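Local atomic coordinates of axin interactor, dorsalization-associated protein (Danio rerio, PDB entry 2QZQ), a protein that acts as a ventralizing factor by binding axin, disrupting its homodimerization and inhibiting axin-mediated JNK activation, and is represented here by its C-terminal C2-type domain. Residues L16-E21 against I86-K91; R75-L80 against M108-I113. One frame throughout, in Å; residues are numbered along the deposited sequence.

Contact 1: residues L16-E21 against I86-K91; sequences LTLTIE and IFFEFK
L16 and L18 pack against I86 and F88, and T17 between the two leucines carries a hydroxyl oxygen, OG1, that is hydrogen-bonded to both E72 OE1 and H151 NE2. In this C2-type beta sandwich T17 thus finds its polar partners outside the interface, whereas L16 and L18 point toward the facing layer. That the contact belongs to the core follows from burial: all four touching residues are buried, and its centre lies about 3 Å from that of the chain. Layer packing is also indicated by the axes of 16-21 and 86-91, which approach no closer than 11.5 Å, run 25° apart and share no hydrogen bond. Backbone bonds of 16-21 go instead to the adjoining strands: L16, L18 and I20 pair with I73, V71 and V69, and T17 and T19 with T149 and N147.

Apolar side chains bridge the separation. The side chain of L18 crosses that of F88 at about a right angle; with CG anti to the carbonyl carbon (chi1 -62°), L18 sends its CD1 methyl to the edge of the ring, in the ring plane, 3.5 Å from F88 CZ. The methyl thus abuts the rim rather than stacking on a face. L16 meets I86 tip to tip. L144 and L146 of strand 144-151 pack on F88 as well. I86 joins the two leucines: its CG2 lies 4.0 Å from L18 CD1, while its CD1 touches both L18 CD1 at 3.9 Å and L16 CD2 at 3.8 Å.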
loop_
_atom_site.group_PDB
_atom_site.type_symbol
_atom_site.label_atom_id
_atom_site.label_comp_id
_atom_site.label_asym_id
_atom_site.label_seq_id
_atom_site.Cartn_x
_atom_site.Cartn_y
_atom_site.Cartn_z
ATOM N N LEU A 16 -13.689 2.460 -2.025
ATOM C CA LEU A 16 -12.466 3.220 -2.153
ATOM C C LEU A 16 -11.555 2.583 -3.188
ATOM O O LEU A 16 -11.358 1.366 -3.180
ATOM C CB LEU A 16 -11.765 3.323 -0.786
ATOM C CG LEU A 16 -10.356 3.949 -0.712
ATOM C CD1 LEU A 16 -10.367 5.434 -1.030
ATOM C CD2 LEU A 16 -9.726 3.679 0.639
ATOM N N THR A 17 -11.080 3.424 -4.104
ATOM C CA THR A 17 -9.983 3.110 -5.005
ATOM C C THR A 17 -8.742 3.872 -4.574
ATOM O O THR A 17 -8.783 5.094 -4.378
ATOM C CB THR A 17 -10.299 3.470 -6.459
ATOM O OG1 THR A 17 -11.561 2.876 -6.810
ATOM C CG2 THR A 17 -9.177 2.924 -7.431
ATOM N N LEU A 18 -7.643 3.142 -4.406
ATOM C CA LEU A 18 -6.355 3.793 -4.168
ATOM C C LEU A 18 -5.474 3.616 -5.379
ATOM O O LEU A 18 -5.146 2.467 -5.750
ATOM C CB LEU A 18 -5.675 3.214 -2.929
ATOM C CG LEU A 18 -6.433 3.393 -1.617
ATOM C CD1 LEU A 18 -5.823 2.549 -0.500
ATOM C CD2 LEU A 18 -6.527 4.865 -1.249
ATOM N N THR A 19 -5.121 4.731 -6.019
ATOM C CA THR A 19 -4.190 4.705 -7.128
ATOM C C THR A 19 -2.801 4.776 -6.533
ATOM O O THR A 19 -2.470 5.725 -5.843
ATOM C CB THR A 19 -4.386 5.933 -8.055
ATOM O OG1 THR A 19 -5.751 5.973 -8.496
ATOM C CG2 THR A 19 -3.444 5.882 -9.277
ATOM N N ILE A 20 -1.983 3.774 -6.804
ATOM C CA ILE A 20 -0.601 3.825 -6.357
ATOM C C ILE A 20 0.135 4.465 -7.503
ATOM O O ILE A 20 0.278 3.870 -8.592
ATOM C CB ILE A 20 -0.023 2.417 -6.055
ATOM C CG1 ILE A 20 -0.831 1.699 -4.960
ATOM C CG2 ILE A 20 1.474 2.505 -5.738
ATOM C CD1 ILE A 20 -0.453 0.214 -4.792
ATOM N N GLU A 21 0.576 5.698 -7.272
ATOM C CA GLU A 21 1.224 6.470 -8.318
ATOM C C GLU A 21 2.675 6.066 -8.408
ATOM O O GLU A 21 3.122 5.583 -9.431
ATOM C CB GLU A 21 1.067 7.972 -8.066
ATOM C CG GLU A 21 -0.426 8.357 -8.017
ATOM C CD GLU A 21 -0.694 9.836 -7.744
ATOM O OE1 GLU A 21 0.179 10.527 -7.190
ATOM O OE2 GLU A 21 -1.810 10.293 -8.082
ATOM N N ILE A 86 -5.141 0.308 6.302
ATOM C CA ILE A 86 -4.712 -0.222 5.014
ATOM C C ILE A 86 -3.166 -0.168 4.975
ATOM O O ILE A 86 -2.567 0.906 5.161
ATOM C CB ILE A 86 -5.301 0.604 3.843
ATOM C CG1 ILE A 86 -6.829 0.805 4.015
ATOM C CG2 ILE A 86 -5.033 -0.073 2.474
ATOM C CD1 ILE A 86 -7.426 1.700 2.944
ATOM N N PHE A 87 -2.551 -1.316 4.702
ATOM C CA PHE A 87 -1.091 -1.444 4.606
ATOM C C PHE A 87 -0.632 -1.565 3.168
ATOM O O PHE A 87 -1.332 -2.132 2.341
ATOM C CB PHE A 87 -0.649 -2.703 5.352
ATOM C CG PHE A 87 -0.537 -2.505 6.818
ATOM C CD1 PHE A 87 0.691 -2.214 7.387
ATOM C CD2 PHE A 87 -1.663 -2.592 7.632
ATOM C CE1 PHE A 87 0.793 -1.993 8.805
ATOM C CE2 PHE A 87 -1.573 -2.376 9.014
ATOM C CZ PHE A 87 -0.338 -2.077 9.590
ATOM N N PHE A 88 0.552 -1.016 2.884
ATOM C CA PHE A 88 1.187 -1.074 1.590
ATOM C C PHE A 88 2.590 -1.545 1.906
ATOM O O PHE A 88 3.317 -0.837 2.604
ATOM C CB PHE A 88 1.252 0.317 0.937
ATOM C CG PHE A 88 -0.076 1.006 0.900
ATOM C CD1 PHE A 88 -0.895 0.903 -0.208
ATOM C CD2 PHE A 88 -0.538 1.694 2.024
ATOM C CE1 PHE A 88 -2.169 1.518 -0.219
ATOM C CE2 PHE A 88 -1.779 2.303 2.012
ATOM C CZ PHE A 88 -2.601 2.196 0.903
ATOM N N GLU A 89 2.908 -2.763 1.480
ATOM C CA GLU A 89 4.237 -3.360 1.723
ATOM C C GLU A 89 4.959 -3.428 0.398
ATOM O O GLU A 89 4.457 -4.043 -0.524
ATOM C CB GLU A 89 4.107 -4.768 2.271
ATOM C CG GLU A 89 3.503 -4.844 3.668
ATOM C CD GLU A 89 3.353 -6.274 4.120
ATOM O OE1 GLU A 89 2.394 -6.937 3.665
ATOM O OE2 GLU A 89 4.205 -6.725 4.903
ATOM N N PHE A 90 6.127 -2.796 0.330
ATOM C CA PHE A 90 6.936 -2.783 -0.867
ATOM C C PHE A 90 7.861 -3.992 -0.822
ATOM O O PHE A 90 8.621 -4.173 0.131
ATOM C CB PHE A 90 7.734 -1.500 -0.955
ATOM C CG PHE A 90 8.665 -1.444 -2.141
ATOM C CD1 PHE A 90 8.245 -0.900 -3.334
ATOM C CD2 PHE A 90 9.966 -1.960 -2.043
ATOM C CE1 PHE A 90 9.125 -0.855 -4.432
ATOM C CE2 PHE A 90 10.829 -1.924 -3.102
ATOM C CZ PHE A 90 10.413 -1.361 -4.310
ATOM N N LYS A 91 7.739 -4.832 -1.853
ATOM C CA LYS A 91 8.486 -6.085 -1.933
ATOM C C LYS A 91 9.332 -6.120 -3.192
ATOM O O LYS A 91 8.987 -5.510 -4.206
ATOM C CB LYS A 91 7.510 -7.244 -1.909
ATOM C CG LYS A 91 6.789 -7.394 -0.530
ATOM C CD LYS A 91 5.818 -8.530 -0.542
ATOM C CE LYS A 91 4.981 -8.570 0.712
ATOM N NZ LYS A 91 3.911 -9.609 0.564
#

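Contact 2: residues R75-L80 against M108-I113; sequences RHLEKL and MEMDEI
L80 meets the selenomethionine M110 from its first side-chain carbon onward: L80 CB is 4.0 Å from M110 SE. The next atom, L80 CG, stays farther off, 4.6 Å from M110 SE; it lies anti to the carbonyl carbon (chi1 -73°), an orientation from which one branch can turn back to the selenium. That branch is CD1, with L80 CD1 4.0 Å from M110 SE, whereas CD2 turns off and stays 5.2 Å from it. Two carbons of L80, CB and CD1, therefore touch the selenium from one side, and the two side chains cross at about a right angle. M110 is bent at its second torsion; the placing of its terminal CE is doubtful in the model, so the evidence rests on SE.

The second meeting is between L77 and I113, with L77 CD1 3.9 Å from I113 CG2. L16 and Q148 adjoin I113, and L16 and L150 adjoin L77, so this pair borders strands 15-24 and 144-151.

No hydrogen bond spans the segments; each has bonds of its own that shape the turn. L80 N bonds to L77 O at 3.1 Å, and I113 N bonds to M110 O, closing a short 3-10 turn on each side. R75 NH1 reaches K79 O at 3.1 Å: the oxygen lies in the guanidinium plane of R75, while NH1 sits 42° above the carbonyl plane. On the other side E109 N meets E112 OE2 at 2.9 Å, on the anti side of the carboxylate and 32° out of its plane. Partly exposed apolar side chains thus join two 3-10 turns, one after strand 64-72 and one after strand 99-109, in inter-strand connections at one end of the C2 beta sandwich.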
loop_
_atom_site.group_PDB
_atom_site.type_symbol
_atom_site.label_atom_id
_atom_site.label_comp_id
_atom_site.label_asym_id
_atom_site.label_seq_id
_atom_site.Cartn_x
_atom_site.Cartn_y
_atom_site.Cartn_z
ATOM N N ARG A 75 -13.904 -3.897 0.640
ATOM C CA ARG A 75 -15.041 -3.783 1.545
ATOM C C ARG A 75 -15.582 -2.367 1.478
ATOM O O ARG A 75 -14.818 -1.397 1.448
ATOM C CB ARG A 75 -14.683 -4.160 2.992
ATOM C CG ARG A 75 -15.908 -4.567 3.815
ATOM C CD ARG A 75 -15.619 -4.674 5.329
ATOM N NE ARG A 75 -14.941 -5.926 5.666
ATOM C CZ ARG A 75 -14.797 -6.412 6.898
ATOM N NH1 ARG A 75 -15.292 -5.764 7.944
ATOM N NH2 ARG A 75 -14.154 -7.560 7.084
ATOM N N HIS A 76 -16.905 -2.251 1.459
ATOM C CA HIS A 76 -17.546 -0.933 1.601
ATOM C C HIS A 76 -17.071 -0.263 2.885
ATOM O O HIS A 76 -17.027 -0.880 3.948
ATOM C CB HIS A 76 -19.086 -1.059 1.522
ATOM C CG HIS A 76 -19.563 -1.587 0.203
ATOM N ND1 HIS A 76 -19.656 -2.937 -0.065
ATOM C CD2 HIS A 76 -19.925 -0.952 -0.935
ATOM C CE1 HIS A 76 -20.073 -3.109 -1.308
ATOM N NE2 HIS A 76 -20.240 -1.919 -1.860
ATOM N N LEU A 77 -16.669 0.998 2.774
ATOM C CA LEU A 77 -16.013 1.712 3.888
ATOM C C LEU A 77 -16.792 1.692 5.199
ATOM O O LEU A 77 -16.204 1.499 6.253
ATOM C CB LEU A 77 -15.663 3.154 3.497
ATOM C CG LEU A 77 -14.662 3.368 2.365
ATOM C CD1 LEU A 77 -14.409 4.851 2.137
ATOM C CD2 LEU A 77 -13.353 2.588 2.632
ATOM N N GLU A 78 -18.118 1.857 5.128
ATOM C CA GLU A 78 -18.974 1.912 6.324
ATOM C C GLU A 78 -19.015 0.597 7.105
ATOM O O GLU A 78 -19.443 0.560 8.273
ATOM C CB GLU A 78 -20.395 2.383 5.942
ATOM C CG GLU A 78 -20.452 3.804 5.358
ATOM C CD GLU A 78 -20.179 3.855 3.869
ATOM O OE1 GLU A 78 -19.903 2.790 3.290
ATOM O OE2 GLU A 78 -20.250 4.944 3.258
ATOM N N LYS A 79 -18.525 -0.477 6.478
ATOM C CA LYS A 79 -18.498 -1.809 7.095
ATOM C C LYS A 79 -17.158 -2.185 7.723
ATOM O O LYS A 79 -17.034 -3.237 8.396
ATOM C CB LYS A 79 -18.910 -2.868 6.077
ATOM C CG LYS A 79 -20.347 -2.751 5.626
ATOM C CD LYS A 79 -20.623 -3.719 4.499
ATOM C CE LYS A 79 -21.950 -3.443 3.821
ATOM N NZ LYS A 79 -21.980 -4.145 2.517
ATOM N N LEU A 80 -16.154 -1.334 7.509
ATOM C CA LEU A 80 -14.855 -1.487 8.158
ATOM C C LEU A 80 -14.912 -1.035 9.621
ATOM O O LEU A 80 -15.549 -0.005 9.936
ATOM C CB LEU A 80 -13.753 -0.748 7.361
ATOM C CG LEU A 80 -13.329 -1.419 6.038
ATOM C CD1 LEU A 80 -12.561 -0.471 5.145
ATOM C CD2 LEU A 80 -12.516 -2.721 6.263
HETATM N N MSE A 108 -2.271 3.420 6.345
HETATM C CA MSE A 108 -3.175 4.522 6.623
HETATM C C MSE A 108 -4.351 4.070 7.463
HETATM O O MSE A 108 -4.960 3.038 7.177
HETATM C CB MSE A 108 -3.619 5.255 5.351
HETATM C CG MSE A 108 -4.154 4.413 4.212
HETATM SE SE MSE A 108 -4.651 5.646 2.697
HETATM C CE MSE A 108 -6.265 5.938 3.160
ATOM N N GLU A 109 -4.635 4.849 8.511
ATOM C CA GLU A 109 -5.792 4.637 9.378
ATOM C C GLU A 109 -7.091 5.078 8.693
ATOM O O GLU A 109 -7.070 5.804 7.702
ATOM C CB GLU A 109 -5.621 5.363 10.727
ATOM C CG GLU A 109 -4.368 4.985 11.584
ATOM C CD GLU A 109 -4.389 3.563 12.197
ATOM O OE1 GLU A 109 -5.432 2.876 12.191
ATOM O OE2 GLU A 109 -3.334 3.114 12.708
HETATM N N MSE A 110 -8.224 4.651 9.237
HETATM C CA MSE A 110 -9.538 4.968 8.650
HETATM C C MSE A 110 -9.808 6.471 8.502
HETATM O O MSE A 110 -10.386 6.913 7.502
HETATM C CB MSE A 110 -10.651 4.349 9.499
HETATM C CG MSE A 110 -10.695 2.841 9.484
HETATM SE SE MSE A 110 -10.815 2.018 7.681
HETATM C CE MSE A 110 -11.621 3.241 6.602
ATOM N N ASP A 111 -9.379 7.245 9.499
ATOM C CA ASP A 111 -9.620 8.694 9.515
ATOM C C ASP A 111 -8.748 9.459 8.503
ATOM O O ASP A 111 -8.895 10.680 8.325
ATOM C CB ASP A 111 -9.525 9.257 10.959
ATOM C CG ASP A 111 -8.104 9.233 11.543
ATOM O OD1 ASP A 111 -7.149 8.680 10.944
ATOM O OD2 ASP A 111 -7.931 9.799 12.643
ATOM N N GLU A 112 -7.854 8.726 7.816
ATOM C CA GLU A 112 -7.037 9.280 6.736
ATOM C C GLU A 112 -7.625 9.082 5.338
ATOM O O GLU A 112 -7.055 9.554 4.339
ATOM C CB GLU A 112 -5.631 8.694 6.759
ATOM C CG GLU A 112 -4.868 9.008 8.014
ATOM C CD GLU A 112 -3.466 8.470 7.943
ATOM O OE1 GLU A 112 -2.635 9.149 7.328
ATOM O OE2 GLU A 112 -3.201 7.386 8.499
ATOM N N ILE A 113 -8.757 8.388 5.271
ATOM C CA ILE A 113 -9.438 8.167 3.999
ATOM C C ILE A 113 -10.237 9.421 3.664
ATOM O O ILE A 113 -11.174 9.766 4.394
ATOM C CB ILE A 113 -10.354 6.922 4.043
ATOM C CG1 ILE A 113 -9.510 5.675 4.339
ATOM C CG2 ILE A 113 -11.101 6.788 2.711
ATOM C CD1 ILE A 113 -10.302 4.409 4.564
#

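How the contacts relate
From the N terminus the chain passes through 16-21, then 75-80, 86-91 and finally 108-113, so the two contacts cross rather than nest. Contact 1 closes a span of 64 residues between facing layers; contact 2 closes one of 27, which includes all of strand 85-94. Their centres are 14 Å apart, yet they meet directly. M108 N and I86 O, 2.8 Å apart, make a probable hydrogen bond between neighbouring strands 85-94 and 99-109. L16, on strand 15-24, meets both turns: its CB is 3.8 Å from L77 CD2 and its CD2 is 4.0 Å from I113 CG2. The apolar contacts of L16 thus link the core to the two turns at this end of the sandwich.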